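Local coordinates for hypothetical protein (Pseudomonas aeruginosa, PDB 2H9F) that probably isomerises methylaconitate, as a member of the PrpF family, at residues Ile301-Arg306 against Ser346-Gly351; His314-Gly319 against His352-Leu357. All blocks are in the same frame, centred on the assembly; numbering follows the deposited sequence.

How the contacts relate
Contact 1 and contact 2 have centres about 10 Å apart and lie on the same side of the chain's centre. Along the chain their segments alternate: 301-306, 314-319, 346-351, then 352-357, which follows directly. Contact 1 pairs strand 303-309 with strand 347-352. Contact 2 lies where the latter turns back into strand 355-366, its neighbour in the same sheet, and is met there by the loop that leads into helix 319-330. F350 and L357 join the two contacts by a backbone hydrogen bond, and R349 NH1 reaches T356 OG1. The crossed order means that the loop before helix 319-330 is packed on the hairpin that borders the parallel strand pair.

Contact 1 (Ile301-Arg306 against Ser346-Gly351); sequences IDLLVR and SAVRFG. With SO4 (sulfate ion), chain G.
L303 bridges F350, and L304 bridges G351, as a short parallel pair between strands 303-306 and 347-351, whose axes come within 4.5 Å at an angle of 55°. The regular ladder consists of G351 N to L303 O (2.9 Å) and V305 N to G351 O (3.1 Å). Before L303 the pattern shifts by one residue: D302 N, not L303 N, donates to R349 O (2.7 Å, 172° at the hydrogen). The return bond ends on a side chain. With CG anti to its own carbonyl carbon (chi1 -65°), D302 swings its carboxylate alongside the partner strand, where the anti lone pair of OD2 receives R349 N at 2.8 Å, almost straight. D302 and R349 thus hold each other by a pair of bonds, although the carboxylate does not touch the guanidinium.

On the face carrying L303 and F350, L303 CD2 packs against F350 CB (3.6 Å) and also reaches V348 CB, while V305 CG2 packs against F350 CB. I325 and A329 of helix 319-330 cover this patch. On the other face, the CD1 of I301 and CD2 of L304 close over G351, which has no side chain to displace them.

At the far end the R306 guanidinium turns its edge to two carbonyls: NH1 bonds V305 O, from above the carbonyl plane, and G351 O weakly, while NE and NH2 are taken by E235 O and T234 O. R349, bent at chi3, leads its NE away from the strand pair to sulfate O4 (2.9 Å), with weaker bonds from NE to O1 and NH2 to O4, and its NH1 binds T356 OG1. Chemically, D302 serves the main-chain N-H of R349, not its charge; the sulfate, probably from the crystallisation liquor, establishes no native anion site.

Contact 2 (His314-Gly319 against His352-Leu357); sequences HHAMMG and HPSGTL
The methyl group of A316 makes a CH-pi contact with the imidazole of H352. Its CB sits over one face of the ring, 3.8 Å from the centroid and 25° off the normal, and the A316 CA approaches H352 ND1 to 3.3 Å. The ring stands there because chi1 of H352 (58°) sets CG between the backbone N and the carbonyl carbon. G355 O lies over the opposite face, so the imidazole is sandwiched between the incoming loop and its own turn.

One hydrogen bond crosses the contact and others shape its sides. S354 OG donates to H315 O at 2.8 Å, coming from above the carbonyl plane. Within their own segments, H352 ND1 accepts S354 N, and H314 ND1 accepts A316 N at 3.0 Å. The first of these belongs to a beta hairpin: H352 to G355 form a type I turn whose two-residue loop, P353-S354, reverses strand 347-352 into strand 355-366. H352 N to G355 O closes it at 2.8 Å, and the return bond is weak.

Apolar and van der Waals contacts complete the interface. The P353 ring lies along the loop backbone, with CB 3.4 Å from H315 O and CG near H314 O. Selenomethionine M317 places CB 4.3 Å from L357 CD2, and it also packs on F350. From there the chain runs to selenomethionine M318, the N-cap of helix 319-330.

Contact 1 (Ile301-Arg306 against Ser346-Gly351)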
loop_
_atom_site.group_PDB
_atom_site.type_symbol
_atom_site.label_atom_id
_atom_site.label_comp_id
_atom_site.label_asym_id
_atom_site.label_seq_id
_atom_site.Cartn_x
_atom_site.Cartn_y
_atom_site.Cartn_z
ATOM N N ILE A 301 7.415 -34.880 6.897
ATOM C CA ILE A 301 8.344 -33.942 7.507
ATOM C C ILE A 301 9.497 -34.700 8.140
ATOM O O ILE A 301 9.385 -35.883 8.414
ATOM C CB ILE A 301 7.662 -33.028 8.577
ATOM C CG1 ILE A 301 6.837 -33.846 9.586
ATOM C CG2 ILE A 301 6.762 -31.952 7.911
ATOM C CD1 ILE A 301 6.485 -33.086 10.847
ATOM N N ASP A 302 10.587 -33.987 8.392
ATOM C CA ASP A 302 11.760 -34.533 9.046
ATOM C C ASP A 302 11.767 -34.268 10.550
ATOM O O ASP A 302 12.367 -35.022 11.306
ATOM C CB ASP A 302 13.019 -33.951 8.409
ATOM C CG ASP A 302 13.194 -34.354 6.950
ATOM O OD1 ASP A 302 13.392 -35.570 6.667
ATOM O OD2 ASP A 302 13.145 -33.469 6.064
ATOM N N LEU A 303 11.131 -33.182 10.994
ATOM C CA LEU A 303 11.036 -32.881 12.401
ATOM C C LEU A 303 9.957 -31.826 12.635
ATOM O O LEU A 303 9.422 -31.244 11.696
ATOM C CB LEU A 303 12.350 -32.337 12.909
ATOM C CG LEU A 303 12.800 -30.959 12.440
ATOM C CD1 LEU A 303 13.909 -30.484 13.365
ATOM C CD2 LEU A 303 13.219 -30.910 10.938
ATOM N N LEU A 304 9.649 -31.596 13.901
ATOM C CA LEU A 304 8.724 -30.535 14.299
ATOM C C LEU A 304 9.570 -29.474 14.956
ATOM O O LEU A 304 10.474 -29.815 15.685
ATOM C CB LEU A 304 7.757 -31.032 15.348
ATOM C CG LEU A 304 6.750 -32.120 14.886
ATOM C CD1 LEU A 304 6.232 -32.896 16.111
ATOM C CD2 LEU A 304 5.654 -31.435 14.104
ATOM N N VAL A 305 9.210 -28.226 14.737
ATOM C CA VAL A 305 9.821 -27.102 15.442
ATOM C C VAL A 305 8.708 -26.104 15.812
ATOM O O VAL A 305 7.773 -25.865 15.045
ATOM C CB VAL A 305 10.888 -26.400 14.630
ATOM C CG1 VAL A 305 11.629 -25.333 15.517
ATOM C CG2 VAL A 305 11.910 -27.394 14.069
ATOM N N ARG A 306 8.804 -25.576 17.031
ATOM C CA ARG A 306 7.922 -24.522 17.513
ATOM C C ARG A 306 8.809 -23.433 18.113
ATOM O O ARG A 306 9.684 -23.732 18.928
ATOM C CB ARG A 306 6.992 -25.091 18.578
ATOM C CG ARG A 306 6.000 -26.213 18.112
ATOM C CD ARG A 306 4.956 -25.622 17.207
ATOM N NE ARG A 306 3.939 -26.561 16.749
ATOM C CZ ARG A 306 4.009 -27.315 15.653
ATOM N NH1 ARG A 306 5.102 -27.371 14.910
ATOM N NH2 ARG A 306 2.971 -28.072 15.330
ATOM N N SER A 346 21.469 -32.122 5.242
ATOM C CA SER A 346 21.787 -30.861 4.608
ATOM C C SER A 346 20.558 -30.103 4.034
ATOM O O SER A 346 20.670 -28.971 3.578
ATOM C CB SER A 346 22.815 -31.120 3.528
ATOM O OG SER A 346 22.235 -31.865 2.489
ATOM N N ALA A 347 19.404 -30.758 4.045
ATOM C CA ALA A 347 18.108 -30.123 3.791
ATOM C C ALA A 347 17.114 -30.842 4.683
ATOM O O ALA A 347 17.139 -32.065 4.742
ATOM C CB ALA A 347 17.687 -30.296 2.339
ATOM N N VAL A 348 16.232 -30.092 5.337
ATOM C CA VAL A 348 15.163 -30.669 6.131
ATOM C C VAL A 348 13.860 -29.932 5.891
ATOM O O VAL A 348 13.862 -28.725 5.678
ATOM C CB VAL A 348 15.465 -30.593 7.664
ATOM C CG1 VAL A 348 16.611 -31.589 8.073
ATOM C CG2 VAL A 348 15.723 -29.190 8.067
ATOM N N ARG A 349 12.747 -30.673 5.928
ATOM C CA ARG A 349 11.409 -30.088 5.962
ATOM C C ARG A 349 10.856 -30.217 7.387
ATOM O O ARG A 349 10.639 -31.319 7.882
ATOM C CB ARG A 349 10.486 -30.797 4.967
ATOM C CG ARG A 349 9.097 -30.186 4.900
ATOM C CD ARG A 349 8.233 -30.844 3.856
ATOM N NE ARG A 349 8.691 -30.516 2.517
ATOM C CZ ARG A 349 8.454 -29.347 1.903
ATOM N NH1 ARG A 349 7.762 -28.376 2.504
ATOM N NH2 ARG A 349 8.943 -29.135 0.681
ATOM N N PHE A 350 10.622 -29.091 8.045
ATOM C CA PHE A 350 10.042 -29.079 9.393
ATOM C C PHE A 350 8.570 -28.643 9.400
ATOM O O PHE A 350 8.100 -27.886 8.520
ATOM C CB PHE A 350 10.873 -28.239 10.377
ATOM C CG PHE A 350 10.915 -26.786 10.074
ATOM C CD1 PHE A 350 11.906 -26.255 9.254
ATOM C CD2 PHE A 350 10.016 -25.917 10.675
ATOM C CE1 PHE A 350 11.964 -24.889 8.968
ATOM C CE2 PHE A 350 10.070 -24.544 10.414
ATOM C CZ PHE A 350 11.063 -24.033 9.550
ATOM N N GLY A 351 7.856 -29.173 10.390
ATOM C CA GLY A 351 6.450 -28.901 10.577
ATOM C C GLY A 351 6.358 -27.799 11.598
ATOM O O GLY A 351 6.866 -27.959 12.687
HETATM S S SO4 G . 10.600 -32.652 0.420
HETATM O O1 SO4 G . 10.962 -32.680 1.845
HETATM O O2 SO4 G . 11.468 -31.728 -0.326
HETATM O O3 SO4 G . 10.754 -34.005 -0.110
HETATM O O4 SO4 G . 9.198 -32.278 0.244
#

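Contact 2 (His314-Gly319 against His352-Leu357)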
loop_
_atom_site.group_PDB
_atom_site.type_symbol
_atom_site.label_atom_id
_atom_site.label_comp_id
_atom_site.label_asym_id
_atom_site.label_seq_id
_atom_site.Cartn_x
_atom_site.Cartn_y
_atom_site.Cartn_z
ATOM N N HIS A 314 5.064 -18.305 17.748
ATOM C CA HIS A 314 4.911 -17.820 16.372
ATOM C C HIS A 314 4.007 -18.753 15.562
ATOM O O HIS A 314 4.021 -19.945 15.781
ATOM C CB HIS A 314 6.274 -17.707 15.726
ATOM C CG HIS A 314 6.289 -16.882 14.479
ATOM N ND1 HIS A 314 5.895 -17.376 13.256
ATOM C CD2 HIS A 314 6.678 -15.601 14.264
ATOM C CE1 HIS A 314 6.027 -16.435 12.341
ATOM N NE2 HIS A 314 6.513 -15.351 12.925
ATOM N N HIS A 315 3.222 -18.197 14.631
ATOM C CA HIS A 315 2.209 -18.943 13.845
ATOM C C HIS A 315 2.796 -19.870 12.785
ATOM O O HIS A 315 2.110 -20.782 12.274
ATOM C CB HIS A 315 1.200 -17.971 13.139
ATOM C CG HIS A 315 1.725 -17.324 11.876
ATOM N ND1 HIS A 315 2.633 -16.277 11.882
ATOM C CD2 HIS A 315 1.468 -17.585 10.569
ATOM C CE1 HIS A 315 2.913 -15.930 10.634
ATOM N NE2 HIS A 315 2.222 -16.711 9.818
ATOM N N ALA A 316 4.024 -19.588 12.400
ATOM C CA ALA A 316 4.726 -20.360 11.409
ATOM C C ALA A 316 6.213 -20.383 11.855
ATOM O O ALA A 316 6.538 -20.946 12.898
ATOM C CB ALA A 316 4.521 -19.722 10.040
HETATM N N MSE A 317 7.114 -19.766 11.110
HETATM C CA MSE A 317 8.474 -19.624 11.619
HETATM C C MSE A 317 9.065 -18.300 11.173
HETATM O O MSE A 317 8.852 -17.873 10.053
HETATM C CB MSE A 317 9.323 -20.821 11.145
HETATM C CG MSE A 317 10.717 -20.889 11.738
HETATM SE SE MSE A 317 10.746 -20.968 13.696
HETATM C CE MSE A 317 9.445 -22.437 13.841
HETATM N N MSE A 318 9.822 -17.661 12.060
HETATM C CA MSE A 318 10.515 -16.442 11.750
HETATM C C MSE A 318 11.620 -16.711 10.739
HETATM O O MSE A 318 12.283 -17.738 10.778
HETATM C CB MSE A 318 11.172 -15.877 13.028
HETATM C CG MSE A 318 10.200 -15.462 14.167
HETATM SE SE MSE A 318 9.742 -16.965 15.306
HETATM C CE MSE A 318 11.367 -17.037 16.285
ATOM N N GLY A 319 11.867 -15.747 9.869
ATOM C CA GLY A 319 12.851 -15.939 8.816
ATOM C C GLY A 319 14.232 -16.306 9.312
ATOM O O GLY A 319 14.843 -17.282 8.867
ATOM N N HIS A 352 5.711 -26.685 11.246
ATOM C CA HIS A 352 5.468 -25.599 12.202
ATOM C C HIS A 352 3.955 -25.508 12.384
ATOM O O HIS A 352 3.256 -26.288 11.786
ATOM C CB HIS A 352 6.114 -24.300 11.732
ATOM C CG HIS A 352 5.648 -23.824 10.395
ATOM N ND1 HIS A 352 4.349 -23.426 10.155
ATOM C CD2 HIS A 352 6.309 -23.699 9.217
ATOM C CE1 HIS A 352 4.236 -23.075 8.884
ATOM N NE2 HIS A 352 5.413 -23.211 8.298
ATOM N N PRO A 353 3.442 -24.599 13.247
ATOM C CA PRO A 353 2.000 -24.604 13.511
ATOM C C PRO A 353 1.067 -24.515 12.308
ATOM O O PRO A 353 -0.044 -25.055 12.359
ATOM C CB PRO A 353 1.811 -23.385 14.421
ATOM C CG PRO A 353 3.094 -23.276 15.122
ATOM C CD PRO A 353 4.117 -23.593 14.079
ATOM N N SER A 354 1.480 -23.845 11.243
ATOM C CA SER A 354 0.582 -23.582 10.134
ATOM C C SER A 354 0.920 -24.305 8.811
ATOM O O SER A 354 0.299 -24.063 7.763
ATOM C CB SER A 354 0.454 -22.062 9.934
ATOM O OG SER A 354 1.659 -21.483 9.557
ATOM N N GLY A 355 1.865 -25.232 8.855
ATOM C CA GLY A 355 2.369 -25.821 7.627
ATOM C C GLY A 355 3.769 -26.344 7.808
ATOM O O GLY A 355 4.174 -26.668 8.918
ATOM N N THR A 356 4.492 -26.421 6.701
ATOM C CA THR A 356 5.820 -27.020 6.663
ATOM C C THR A 356 6.719 -26.098 5.855
ATOM O O THR A 356 6.248 -25.302 5.051
ATOM C CB THR A 356 5.824 -28.453 6.040
ATOM O OG1 THR A 356 5.683 -28.366 4.615
ATOM C CG2 THR A 356 4.632 -29.363 6.559
ATOM N N LEU A 357 8.020 -26.193 6.100
ATOM C CA LEU A 357 9.014 -25.372 5.429
ATOM C C LEU A 357 10.297 -26.204 5.186
ATOM O O LEU A 357 10.786 -26.867 6.097
ATOM C CB LEU A 357 9.342 -24.197 6.334
ATOM C CG LEU A 357 9.867 -22.891 5.816
ATOM C CD1 LEU A 357 9.118 -22.395 4.661
ATOM C CD2 LEU A 357 9.834 -21.871 6.965
#